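Ubiquitin-conjugating enzyme (Plasmodium vivax, PDB 2FO3) probably acts as a ubiquitin-conjugating (E2) enzyme, carrying activated ubiquitin as a thioester for transfer to proteins, and is represented here by its UBC domain. Local coordinates at residues A[70-75]-A[88-93]; A[35-40]-A[56-61]; A[12-17]-A[103-108]; A[23-28]-A[43-48]. All blocks are in the same frame, centred on the assembly; numbering follows the deposited sequence. Where two conformers were deposited one is given.

How the contacts relate
Contacts 2, 1 and 4 all reach one antiparallel sheet with strand order 26-30, 37-43, 54-60, 71-74. Contact 2 is the central pairing; contact 1 adds segment 88-93 beyond strand 71-74, and contact 4 ties strand 26-30 to the loop after strand 37-43. Contacts 1 and 2 (centres about 11 Å apart) are joined by probable backbone hydrogen bonds and by V72 and F74 packing on L57. Contact 3 joins the helices at 10-20 and 105-116, about 12 Å from contact 2 (centres), with W38 packed on both E14 and I105. Contacts 1 and 4 do not touch (nearest atoms about 8 Å). Segment 88-93 contains C91, in a sequence resembling that around the active-site cysteine of E2 enzymes.

Contact 1 (A[70-75]-A[88-93]); sequences PIVYFL and GDICLS
F74 and G88 make the direct polar link: F74 N donates to G88 O over 2.9 Å, nearly straight at the hydrogen (164°). The donor stands above the plane of the G88 carbonyl, 39° out of it. In return G88 CA approaches F74 O at 3.4 Å, a CA-H...O contact. G88 O also lies 3.3 Å from Y73 CB.

One water forms a second bridge. It accepts from I90 N at 2.7 Å and donates to V72 O, a leg unusually short at 2.5 Å, joining the backbones where no direct bond forms.

Apolar contact centres on the end of I90. Its CD1 reaches F74 CE2 at 3.6 Å, the two side chains crossing at about a right angle, and lies 4.1 Å from V72 CG1. V72 CG1 is anti to the backbone N (chi1 -179°), the branch that faces I90. D89 takes a smaller part, OD1 lying 3.7 Å from Y73 CB while OD2 bonds to N87.

Segment 88-93, in the loop containing C91, thus lies along strand 71-74, whose other side pairs with strand 54-60; I90 and F74 also meet L57, and helix 105-116 covers V72 through L108 and F74 through I112 and L116.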
loop_
_atom_site.group_PDB
_atom_site.type_symbol
_atom_site.label_atom_id
_atom_site.label_comp_id
_atom_site.label_asym_id
_atom_site.label_seq_id
_atom_site.Cartn_x
_atom_site.Cartn_y
_atom_site.Cartn_z
ATOM N N PRO A 70 -0.327 7.755 5.522
ATOM C CA PRO A 70 -0.214 7.945 4.073
ATOM C C PRO A 70 -1.601 7.754 3.469
ATOM O O PRO A 70 -2.465 7.093 4.086
ATOM C CB PRO A 70 0.726 6.806 3.640
ATOM C CG PRO A 70 0.549 5.745 4.695
ATOM C CD PRO A 70 0.300 6.488 5.981
ATOM N N ILE A 71 -1.849 8.356 2.322
ATOM C CA ILE A 71 -3.083 8.061 1.590
ATOM C C ILE A 71 -2.757 6.881 0.658
ATOM O O ILE A 71 -1.732 6.915 -0.074
ATOM C CB ILE A 71 -3.557 9.297 0.802
ATOM C CG1 ILE A 71 -4.064 10.375 1.779
ATOM C CG2 ILE A 71 -4.640 8.888 -0.228
ATOM C CD1 ILE A 71 -3.712 11.805 1.386
ATOM N N VAL A 72 -3.591 5.836 0.690
ATOM C CA VAL A 72 -3.311 4.584 -0.082
ATOM C C VAL A 72 -4.567 4.118 -0.771
ATOM O O VAL A 72 -5.621 3.932 -0.111
ATOM C CB VAL A 72 -2.772 3.436 0.846
ATOM C CG1 VAL A 72 -2.458 2.149 0.061
ATOM C CG2 VAL A 72 -1.549 3.863 1.564
ATOM N N TYR A 73 -4.485 3.928 -2.090
ATOM C CA TYR A 73 -5.611 3.408 -2.837
ATOM C C TYR A 73 -5.151 2.633 -4.073
ATOM O O TYR A 73 -4.033 2.850 -4.570
ATOM C CB TYR A 73 -6.580 4.546 -3.214
ATOM C CG TYR A 73 -5.998 5.581 -4.143
ATOM C CD1 TYR A 73 -6.134 5.457 -5.529
ATOM C CD2 TYR A 73 -5.291 6.683 -3.635
ATOM C CE1 TYR A 73 -5.588 6.392 -6.385
ATOM C CE2 TYR A 73 -4.746 7.654 -4.496
ATOM C CZ TYR A 73 -4.905 7.496 -5.864
ATOM O OH TYR A 73 -4.389 8.441 -6.715
ATOM N N PHE A 74 -6.015 1.743 -4.561
ATOM C CA PHE A 74 -5.703 0.936 -5.750
ATOM C C PHE A 74 -5.927 1.701 -7.046
ATOM O O PHE A 74 -6.924 2.436 -7.191
ATOM C CB PHE A 74 -6.554 -0.308 -5.779
ATOM C CG PHE A 74 -6.113 -1.367 -4.818
ATOM C CD1 PHE A 74 -5.085 -2.264 -5.172
ATOM C CD2 PHE A 74 -6.724 -1.492 -3.565
ATOM C CE1 PHE A 74 -4.669 -3.270 -4.275
ATOM C CE2 PHE A 74 -6.321 -2.483 -2.676
ATOM C CZ PHE A 74 -5.283 -3.382 -3.043
ATOM N N LEU A 75 -5.000 1.532 -7.995
ATOM C CA LEU A 75 -5.168 2.121 -9.314
ATOM C C LEU A 75 -6.204 1.304 -10.058
ATOM O O LEU A 75 -6.571 0.205 -9.615
ATOM C CB LEU A 75 -3.825 2.204 -10.063
ATOM C CG LEU A 75 -2.786 3.144 -9.420
ATOM C CD1 LEU A 75 -1.521 3.175 -10.244
ATOM C CD2 LEU A 75 -3.325 4.575 -9.201
ATOM N N GLY A 88 -11.027 2.692 -5.915
ATOM C CA GLY A 88 -9.806 2.104 -5.362
ATOM C C GLY A 88 -9.531 2.452 -3.910
ATOM O O GLY A 88 -8.604 1.908 -3.336
ATOM N N ASP A 89 -10.322 3.353 -3.305
ATOM C CA ASP A 89 -10.171 3.666 -1.845
ATOM C C ASP A 89 -10.352 2.429 -1.011
ATOM O O ASP A 89 -11.102 1.527 -1.378
ATOM C CB ASP A 89 -11.186 4.717 -1.381
ATOM C CG ASP A 89 -10.862 6.110 -1.874
ATOM O OD1 ASP A 89 -9.735 6.363 -2.342
ATOM O OD2 ASP A 89 -11.751 6.979 -1.772
ATOM N N ILE A 90 -9.707 2.391 0.151
ATOM C CA ILE A 90 -9.695 1.169 0.932
ATOM C C ILE A 90 -10.277 1.506 2.288
ATOM O O ILE A 90 -9.931 2.535 2.883
ATOM C CB ILE A 90 -8.249 0.627 1.096
ATOM C CG1 ILE A 90 -7.646 0.272 -0.301
ATOM C CG2 ILE A 90 -8.187 -0.572 2.065
ATOM C CD1 ILE A 90 -6.067 0.183 -0.267
ATOM N N CYS A 91 -11.160 0.624 2.758
ATOM C CA CYS A 91 -11.715 0.715 4.095
ATOM C C CYS A 91 -10.888 -0.203 4.984
ATOM O O CYS A 91 -11.044 -1.425 4.954
ATOM C CB CYS A 91 -13.204 0.299 4.117
ATOM S SG CYS A 91 -13.901 0.408 5.820
ATOM N N LEU A 92 -9.986 0.395 5.760
ATOM C CA LEU A 92 -9.072 -0.363 6.624
ATOM C C LEU A 92 -8.718 0.484 7.829
ATOM O O LEU A 92 -8.112 1.539 7.680
ATOM C CB LEU A 92 -7.775 -0.734 5.866
ATOM C CG LEU A 92 -6.709 -1.495 6.682
ATOM C CD1 LEU A 92 -7.123 -2.949 6.912
ATOM C CD2 LEU A 92 -5.329 -1.431 6.000
ATOM N N SER A 93 -9.080 0.002 9.026
ATOM C CA SER A 93 -8.844 0.733 10.277
ATOM C C SER A 93 -7.389 1.172 10.462
ATOM O O SER A 93 -7.140 2.268 10.964
ATOM C CB SER A 93 -9.285 -0.114 11.488
ATOM O OG SER A 93 -10.643 -0.497 11.356
HETATM O O HOH W 1 -7.946 4.356 0.665
#

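Contact 2 (A[35-40]-A[56-61]); sequences IRIWIV and KLKIIF
W38 with I59 and V40 with L57 are the hydrogen-bonded pairs of an antiparallel beta hairpin, whose strands 37-40 and 56-60 run at 163° with axes 4.6 Å apart. This is the central pairing of the UBC-fold meander. Reciprocal bonds join W38 and I59 (2.9 Å for both W38 N to I59 O and I59 N to W38 O), while I37/I60 and I39/K58 are non-hydrogen-bonded pairs. F61 N to R36 O adds a further backbone bond just beyond the strands.

On the face of I37, K58, I39 and I60, aliphatic parts interleave. I39 CD1 rests on K58 CG at 3.7 Å, swung over to it by the bend at chi2 (-70°), and the extended K58 carries CE to I37 CG2. I37 and I60 lie side by side, pointing the same way.

The opposite face holds W38, V40, L57 and I59, turned towards helices 10-20 and 105-116. V40 CG2 meets I59 CD1 at 3.7 Å. F61, just past the end of strand 56-60, sets its edge against the W38 face, planes 72° apart, a T-shaped pair. At the hairpin's open end R36 NH1 gives F61 O a weak bond; within the T-shaped pair, F61 CE2 stands 3.6 Å above the W38 ring, over its centre.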
loop_
_atom_site.group_PDB
_atom_site.type_symbol
_atom_site.label_atom_id
_atom_site.label_comp_id
_atom_site.label_asym_id
_atom_site.label_seq_id
_atom_site.Cartn_x
_atom_site.Cartn_y
_atom_site.Cartn_z
ATOM N N ILE A 35 9.068 12.735 -4.523
ATOM C CA ILE A 35 9.583 11.815 -3.496
ATOM C C ILE A 35 8.452 11.300 -2.592
ATOM O O ILE A 35 8.626 10.323 -1.863
ATOM C CB ILE A 35 10.690 12.473 -2.583
ATOM C CG1 ILE A 35 10.160 13.710 -1.849
ATOM C CG2 ILE A 35 11.965 12.825 -3.397
ATOM C CD1 ILE A 35 11.238 14.353 -0.864
ATOM N N ARG A 36 7.307 11.981 -2.647
ATOM C CA ARG A 36 6.179 11.681 -1.750
ATOM C C ARG A 36 5.142 10.724 -2.349
ATOM O O ARG A 36 4.102 10.462 -1.733
ATOM C CB ARG A 36 5.544 12.994 -1.245
ATOM C CG ARG A 36 6.533 13.818 -0.469
ATOM C CD ARG A 36 5.889 14.879 0.369
ATOM N NE ARG A 36 6.804 15.262 1.445
ATOM C CZ ARG A 36 6.740 14.805 2.707
ATOM N NH1 ARG A 36 5.782 13.962 3.087
ATOM N NH2 ARG A 36 7.633 15.216 3.610
ATOM N N ILE A 37 5.427 10.173 -3.533
ATOM C CA ILE A 37 4.516 9.200 -4.159
ATOM C C ILE A 37 5.241 7.882 -4.528
ATOM O O ILE A 37 6.283 7.904 -5.215
ATOM C CB ILE A 37 3.801 9.773 -5.439
ATOM C CG1 ILE A 37 2.852 10.912 -5.079
ATOM C CG2 ILE A 37 3.060 8.682 -6.178
ATOM C CD1 ILE A 37 2.121 11.529 -6.275
ATOM N N TRP A 38 4.676 6.761 -4.078
ATOM C CA TRP A 38 5.131 5.414 -4.437
ATOM C C TRP A 38 4.025 4.683 -5.171
ATOM O O TRP A 38 2.853 4.957 -4.965
ATOM C CB TRP A 38 5.497 4.584 -3.185
ATOM C CG TRP A 38 6.641 5.053 -2.344
ATOM C CD1 TRP A 38 7.481 6.142 -2.574
ATOM C CD2 TRP A 38 7.148 4.402 -1.162
ATOM N NE1 TRP A 38 8.423 6.204 -1.580
ATOM C CE2 TRP A 38 8.256 5.150 -0.715
ATOM C CE3 TRP A 38 6.769 3.246 -0.443
ATOM C CZ2 TRP A 38 8.987 4.804 0.455
ATOM C CZ3 TRP A 38 7.487 2.898 0.725
ATOM C CH2 TRP A 38 8.593 3.684 1.152
ATOM N N ILE A 39 4.393 3.715 -5.994
ATOM C CA ILE A 39 3.434 2.817 -6.611
ATOM C C ILE A 39 3.920 1.414 -6.338
ATOM O O ILE A 39 5.020 1.019 -6.761
ATOM C CB ILE A 39 3.299 2.968 -8.159
ATOM C CG1 ILE A 39 3.167 4.432 -8.597
ATOM C CG2 ILE A 39 2.145 2.090 -8.702
ATOM C CD1 ILE A 39 1.889 5.052 -8.224
ATOM N N VAL A 40 3.099 0.670 -5.623
ATOM C CA VAL A 40 3.389 -0.720 -5.313
ATOM C C VAL A 40 2.615 -1.666 -6.248
ATOM O O VAL A 40 1.379 -1.560 -6.405
ATOM C CB VAL A 40 3.096 -1.014 -3.801
ATOM C CG1 VAL A 40 3.244 -2.512 -3.478
ATOM C CG2 VAL A 40 4.003 -0.198 -2.936
ATOM N N LYS A 56 -2.219 -2.493 -8.600
ATOM C CA LYS A 56 -1.272 -1.445 -8.275
ATOM C C LYS A 56 -1.842 -0.527 -7.216
ATOM O O LYS A 56 -2.953 -0.036 -7.335
ATOM C CB LYS A 56 -0.816 -0.674 -9.517
ATOM C CG LYS A 56 0.228 -1.468 -10.302
ATOM C CD LYS A 56 0.802 -0.715 -11.450
ATOM C CE LYS A 56 1.914 -1.555 -12.099
ATOM N NZ LYS A 56 2.408 -0.964 -13.362
ATOM N N LEU A 57 -1.048 -0.301 -6.189
ATOM C CA LEU A 57 -1.441 0.504 -5.039
ATOM C C LEU A 57 -0.650 1.809 -5.065
ATOM O O LEU A 57 0.618 1.812 -5.061
ATOM C CB LEU A 57 -1.093 -0.311 -3.783
ATOM C CG LEU A 57 -1.772 -0.306 -2.433
ATOM C CD1 LEU A 57 -3.291 -0.508 -2.513
ATOM C CD2 LEU A 57 -1.129 -1.420 -1.570
ATOM N N LYS A 58 -1.362 2.921 -5.082
ATOM C CA LYS A 58 -0.698 4.224 -5.023
ATOM C C LYS A 58 -0.632 4.698 -3.570
ATOM O O LYS A 58 -1.631 4.631 -2.846
ATOM C CB LYS A 58 -1.384 5.254 -5.891
ATOM C CG LYS A 58 -0.619 6.570 -5.895
ATOM C CD LYS A 58 -0.929 7.378 -7.181
ATOM C CE LYS A 58 -0.825 8.863 -6.901
ATOM N NZ LYS A 58 -1.210 9.684 -8.135
ATOM N N ILE A 59 0.540 5.161 -3.173
ATOM C CA ILE A 59 0.814 5.588 -1.815
ATOM C C ILE A 59 1.299 7.022 -1.816
ATOM O O ILE A 59 2.308 7.341 -2.419
ATOM C CB ILE A 59 1.824 4.657 -1.098
ATOM C CG1 ILE A 59 1.282 3.212 -1.022
ATOM C CG2 ILE A 59 2.104 5.180 0.334
ATOM C CD1 ILE A 59 2.378 2.188 -0.696
ATOM N N ILE A 60 0.545 7.903 -1.158
ATOM C CA ILE A 60 0.930 9.312 -1.084
ATOM C C ILE A 60 1.237 9.721 0.330
ATOM O O ILE A 60 0.378 9.605 1.231
ATOM C CB ILE A 60 -0.191 10.239 -1.643
ATOM C CG1 ILE A 60 -0.633 9.784 -3.036
ATOM C CG2 ILE A 60 0.273 11.713 -1.641
ATOM C CD1 ILE A 60 -1.949 10.322 -3.476
ATOM N N PHE A 61 2.445 10.218 0.542
ATOM C CA PHE A 61 2.842 10.720 1.862
ATOM C C PHE A 61 2.496 12.208 1.997
ATOM O O PHE A 61 3.061 13.037 1.262
ATOM C CB PHE A 61 4.328 10.555 2.074
ATOM C CG PHE A 61 4.790 9.143 2.005
ATOM C CD1 PHE A 61 4.821 8.341 3.157
ATOM C CD2 PHE A 61 5.197 8.592 0.779
ATOM C CE1 PHE A 61 5.261 7.007 3.080
ATOM C CE2 PHE A 61 5.627 7.252 0.704
ATOM C CZ PHE A 61 5.651 6.471 1.851
#

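Contact 3 (A[12-17]-A[103-108]); sequences QKELHN and LSISGL
E14 reaches from helix 10-20 to the start of helix 105-116, touching I105 and S104 along its length. Its CB and CG each lie 3.9 Å from I105 CG1, an aliphatic meeting in which the two side chains cross at about a right angle. A bend at the second torsion (chi2 -64°) then turns the carboxylate towards the S104-I105 backbone: CD comes 3.8 Å from S104 CA. At the tip, OE1 accepts from I105 N at 2.7 Å, a bond of 162° at the hydrogen. The donor comes from above the carboxylate plane, 51° out of it. The other oxygen, OE2, forms a salt bridge with R10 NE from its own helix.

A water lies between the helices as well, 2.7 Å from E14 OE1, accepting from S106 N and also close to N17 OD1. N17 OD1 packs against S106 CB at 3.4 Å, whereas S106 OG bonds to N21 O. S104 is the N-cap, its OG accepting from G107 N at 2.9 Å.

The first-turn N-H groups of helix 105-116 are therefore satisfied by a carboxylate, a water and a serine hydroxyl. A negative group here would be expected to interact favourably with the helix dipole, and together with R10 this would probably keep E14 ionised.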
loop_
_atom_site.group_PDB
_atom_site.type_symbol
_atom_site.label_atom_id
_atom_site.label_comp_id
_atom_site.label_asym_id
_atom_site.label_seq_id
_atom_site.Cartn_x
_atom_site.Cartn_y
_atom_site.Cartn_z
ATOM N N GLN A 12 12.619 8.080 3.592
ATOM C CA GLN A 12 13.864 7.337 3.242
ATOM C C GLN A 12 14.025 6.045 4.081
ATOM O O GLN A 12 14.401 4.983 3.557
ATOM C CB GLN A 12 15.096 8.243 3.391
ATOM C CG GLN A 12 16.380 7.581 2.907
ATOM C CD GLN A 12 16.468 7.400 1.395
ATOM O OE1 GLN A 12 15.619 7.903 0.627
ATOM N NE2 GLN A 12 17.523 6.687 0.948
ATOM N N LYS A 13 13.717 6.135 5.379
ATOM C CA LYS A 13 13.760 4.967 6.273
ATOM C C LYS A 13 12.773 3.890 5.804
ATOM O O LYS A 13 13.100 2.699 5.716
ATOM C CB LYS A 13 13.419 5.415 7.706
ATOM C CG LYS A 13 14.493 6.319 8.324
ATOM C CD LYS A 13 14.056 6.885 9.697
ATOM C CE LYS A 13 15.200 7.623 10.364
ATOM N NZ LYS A 13 15.539 8.841 9.586
ATOM N N GLU A 14 11.544 4.315 5.495
ATOM C CA GLU A 14 10.533 3.386 4.952
ATOM C C GLU A 14 10.965 2.763 3.599
ATOM O O GLU A 14 10.701 1.559 3.333
ATOM C CB GLU A 14 9.175 4.112 4.811
ATOM C CG GLU A 14 8.552 4.520 6.154
ATOM C CD GLU A 14 8.189 3.343 7.043
ATOM O OE1 GLU A 14 7.904 2.245 6.530
ATOM O OE2 GLU A 14 8.185 3.526 8.271
ATOM N N LEU A 15 11.607 3.575 2.754
ATOM C CA LEU A 15 12.086 3.111 1.439
ATOM C C LEU A 15 13.105 1.979 1.614
ATOM O O LEU A 15 12.963 0.929 1.011
ATOM C CB LEU A 15 12.701 4.254 0.651
ATOM C CG LEU A 15 13.325 3.907 -0.723
ATOM C CD1 LEU A 15 12.373 3.170 -1.684
ATOM C CD2 LEU A 15 13.829 5.209 -1.330
ATOM N N HIS A 16 14.116 2.207 2.462
ATOM C CA HIS A 16 15.051 1.137 2.856
ATOM C C HIS A 16 14.307 -0.081 3.354
ATOM O O HIS A 16 14.580 -1.203 2.943
ATOM C CB HIS A 16 16.025 1.633 3.949
ATOM C CG HIS A 16 16.793 0.525 4.611
ATOM N ND1 HIS A 16 17.674 -0.287 3.927
ATOM C CD2 HIS A 16 16.809 0.095 5.899
ATOM C CE1 HIS A 16 18.205 -1.166 4.766
ATOM N NE2 HIS A 16 17.689 -0.963 5.965
ATOM N N ASN A 17 13.354 0.132 4.265
ATOM C CA ASN A 17 12.637 -1.013 4.832
ATOM C C ASN A 17 11.884 -1.823 3.814
ATOM O O ASN A 17 11.930 -3.067 3.842
ATOM C CB ASN A 17 11.690 -0.572 5.956
ATOM C CG ASN A 17 10.928 -1.730 6.526
ATOM O OD1 ASN A 17 9.721 -1.871 6.310
ATOM N ND2 ASN A 17 11.633 -2.613 7.200
ATOM N N LEU A 103 3.741 2.542 12.263
ATOM C CA LEU A 103 3.428 1.632 11.163
ATOM C C LEU A 103 4.466 1.795 10.041
ATOM O O LEU A 103 4.763 2.927 9.623
ATOM C CB LEU A 103 2.011 1.923 10.621
ATOM C CG LEU A 103 1.442 1.253 9.355
ATOM C CD1 LEU A 103 1.383 -0.259 9.487
ATOM C CD2 LEU A 103 0.051 1.828 8.983
ATOM N N SER A 104 5.032 0.673 9.595
ATOM C CA SER A 104 5.857 0.673 8.394
ATOM C C SER A 104 4.971 0.616 7.155
ATOM O O SER A 104 3.876 0.023 7.184
ATOM C CB SER A 104 6.806 -0.538 8.386
ATOM O OG SER A 104 6.130 -1.755 8.144
ATOM N N ILE A 105 5.439 1.185 6.042
ATOM C CA ILE A 105 4.665 1.085 4.796
ATOM C C ILE A 105 4.606 -0.377 4.316
ATOM O O ILE A 105 3.579 -0.847 3.830
ATOM C CB ILE A 105 5.246 2.007 3.697
ATOM C CG1 ILE A 105 5.331 3.469 4.206
ATOM C CG2 ILE A 105 4.477 1.846 2.355
ATOM C CD1 ILE A 105 3.966 4.103 4.690
ATOM N N SER A 106 5.726 -1.077 4.409
ATOM C CA SER A 106 5.731 -2.509 4.131
ATOM C C SER A 106 4.591 -3.273 4.883
ATOM O O SER A 106 3.855 -4.053 4.279
ATOM C CB SER A 106 7.107 -3.118 4.464
ATOM O OG SER A 106 7.146 -4.420 3.954
ATOM N N GLY A 107 4.459 -3.036 6.193
ATOM C CA GLY A 107 3.419 -3.675 7.025
ATOM C C GLY A 107 2.007 -3.233 6.625
ATOM O O GLY A 107 1.063 -4.036 6.682
ATOM N N LEU A 108 1.868 -1.969 6.243
ATOM C CA LEU A 108 0.580 -1.464 5.771
ATOM C C LEU A 108 0.133 -2.232 4.527
ATOM O O LEU A 108 -0.989 -2.711 4.469
ATOM C CB LEU A 108 0.679 0.041 5.495
ATOM C CG LEU A 108 -0.523 0.687 4.841
ATOM C CD1 LEU A 108 -1.715 0.608 5.790
ATOM C CD2 LEU A 108 -0.179 2.119 4.468
HETATM O O HOH W 2 8.396 0.195 4.790
HETATM O O HOH W 3 7.661 -3.995 8.080
#

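Contact 4 (A[23-28]-A[43-48]); sequences PINCTL and VGLENT
N25 turns back on V43 because its backbone has positive phi (63°), as the third residue of a type II turn from P23 to C26, and its first torsion (chi1 -83°) places CG anti to its own carbonyl carbon. The turn presents the N25 carbonyl to V43 N, and the torsion brings ND2 to V43 O.

Two hydrogen bonds follow, running in opposite senses between the same two residues. V43 N donates to N25 O over 3.0 Å, in the carbonyl plane. N25 ND2 gives a shorter bond of 2.7 Å to V43 O, which lies only 3° out of the amide plane. ND2 also donates to a water at 3.2 Å, which accepts from E46 N too. With both amide hydrogens directed at the loop, at V43 O and this water, the amide rotation is well defined.

L45 CD2 lies over one face of the amide. It is 3.5 Å from N25 ND2 and similarly near N25 CG and OD1. The same methyl touches I24 CG1 at 3.8 Å, the I24 and L45 chains crossing at about a right angle. The far turn, type II from L45 to T48, is braced by T48 OG1 donating to L45 O at 2.8 Å, and L45 N bonds to Y42 OH.

T27 pairs with K41 just beyond, and the bond from V43 N to N25 O extends the pairing by one step, to the turn that precedes strand 26-30, an asparagine amide standing in for a backbone N-H at the end of the first antiparallel pair of the UBC-fold sheet.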
loop_
_atom_site.group_PDB
_atom_site.type_symbol
_atom_site.label_atom_id
_atom_site.label_comp_id
_atom_site.label_asym_id
_atom_site.label_seq_id
_atom_site.Cartn_x
_atom_site.Cartn_y
_atom_site.Cartn_z
ATOM N N PRO A 23 6.783 -6.560 1.006
ATOM C CA PRO A 23 5.684 -7.490 1.250
ATOM C C PRO A 23 5.681 -8.592 0.198
ATOM O O PRO A 23 6.128 -8.375 -0.940
ATOM C CB PRO A 23 4.435 -6.615 1.062
ATOM C CG PRO A 23 4.874 -5.265 1.308
ATOM C CD PRO A 23 6.294 -5.188 0.798
ATOM N N ILE A 24 5.170 -9.759 0.560
ATOM C CA ILE A 24 5.056 -10.893 -0.376
ATOM C C ILE A 24 4.358 -10.539 -1.724
ATOM O O ILE A 24 3.262 -9.929 -1.758
ATOM C CB ILE A 24 4.373 -12.141 0.330
ATOM C CG1 ILE A 24 4.362 -13.387 -0.574
ATOM C CG2 ILE A 24 2.947 -11.812 0.816
ATOM C CD1 ILE A 24 5.740 -14.062 -0.833
ATOM N N ASN A 25 5.016 -10.926 -2.832
ATOM C CA ASN A 25 4.518 -10.685 -4.200
ATOM C C ASN A 25 4.391 -9.199 -4.587
ATOM O O ASN A 25 3.612 -8.859 -5.486
ATOM C CB ASN A 25 3.158 -11.399 -4.427
ATOM C CG ASN A 25 3.319 -12.871 -4.808
ATOM O OD1 ASN A 25 4.281 -13.531 -4.396
ATOM N ND2 ASN A 25 2.355 -13.401 -5.582
ATOM N N CYS A 26 5.127 -8.329 -3.894
ATOM C CA CYS A 26 5.106 -6.905 -4.170
ATOM C C CYS A 26 6.457 -6.386 -4.616
ATOM O O CYS A 26 7.500 -6.846 -4.142
ATOM C CB CYS A 26 4.657 -6.111 -2.930
ATOM S SG CYS A 26 2.978 -6.428 -2.449
ATOM N N THR A 27 6.430 -5.417 -5.508
ATOM C CA THR A 27 7.625 -4.726 -5.928
ATOM C C THR A 27 7.305 -3.236 -5.931
ATOM O O THR A 27 6.142 -2.826 -6.119
ATOM C CB THR A 27 8.071 -5.146 -7.332
ATOM O OG1 THR A 27 6.972 -5.012 -8.215
ATOM C CG2 THR A 27 8.590 -6.606 -7.343
ATOM N N LEU A 28 8.322 -2.431 -5.721
ATOM C CA LEU A 28 8.121 -1.006 -5.546
ATOM C C LEU A 28 8.554 -0.202 -6.729
ATOM O O LEU A 28 9.577 -0.491 -7.339
ATOM C CB LEU A 28 8.880 -0.520 -4.298
ATOM C CG LEU A 28 8.835 0.969 -3.905
ATOM C CD1 LEU A 28 7.401 1.440 -3.517
ATOM C CD2 LEU A 28 9.784 1.188 -2.747
ATOM N N VAL A 43 1.180 -8.826 -7.249
ATOM C CA VAL A 43 0.714 -9.934 -8.098
ATOM C C VAL A 43 -0.011 -10.889 -7.187
ATOM O O VAL A 43 0.573 -11.417 -6.253
ATOM C CB VAL A 43 1.873 -10.655 -8.811
ATOM C CG1 VAL A 43 1.322 -11.765 -9.754
ATOM C CG2 VAL A 43 2.731 -9.644 -9.577
ATOM N N GLY A 44 -1.301 -11.071 -7.443
ATOM C CA GLY A 44 -2.180 -11.899 -6.615
ATOM C C GLY A 44 -1.599 -13.251 -6.269
ATOM O O GLY A 44 -1.158 -14.013 -7.154
ATOM N N LEU A 45 -1.585 -13.547 -4.984
ATOM C CA LEU A 45 -1.063 -14.825 -4.510
ATOM C C LEU A 45 -1.823 -16.046 -5.019
ATOM O O LEU A 45 -3.061 -16.054 -5.097
ATOM C CB LEU A 45 -1.003 -14.838 -2.980
ATOM C CG LEU A 45 0.146 -13.997 -2.442
ATOM C CD1 LEU A 45 -0.143 -13.420 -1.068
ATOM C CD2 LEU A 45 1.434 -14.806 -2.455
ATOM N N GLU A 46 -1.067 -17.078 -5.366
ATOM C CA GLU A 46 -1.644 -18.383 -5.665
ATOM C C GLU A 46 -2.435 -18.833 -4.426
ATOM O O GLU A 46 -2.035 -18.560 -3.290
ATOM C CB GLU A 46 -0.535 -19.390 -6.013
ATOM N N ASN A 47 -3.577 -19.475 -4.658
ATOM C CA ASN A 47 -4.454 -19.978 -3.583
ATOM C C ASN A 47 -5.327 -18.898 -2.916
ATOM O O ASN A 47 -5.845 -19.091 -1.810
ATOM C CB ASN A 47 -3.672 -20.806 -2.534
ATOM N N THR A 48 -5.463 -17.761 -3.598
ATOM C CA THR A 48 -6.407 -16.711 -3.209
ATOM C C THR A 48 -7.238 -16.428 -4.457
ATOM O O THR A 48 -6.851 -16.831 -5.559
ATOM C CB THR A 48 -5.713 -15.407 -2.682
ATOM O OG1 THR A 48 -5.085 -14.696 -3.762
ATOM C CG2 THR A 48 -4.687 -15.722 -1.592
HETATM O O HOH W 4 2.086 -16.577 -5.382
#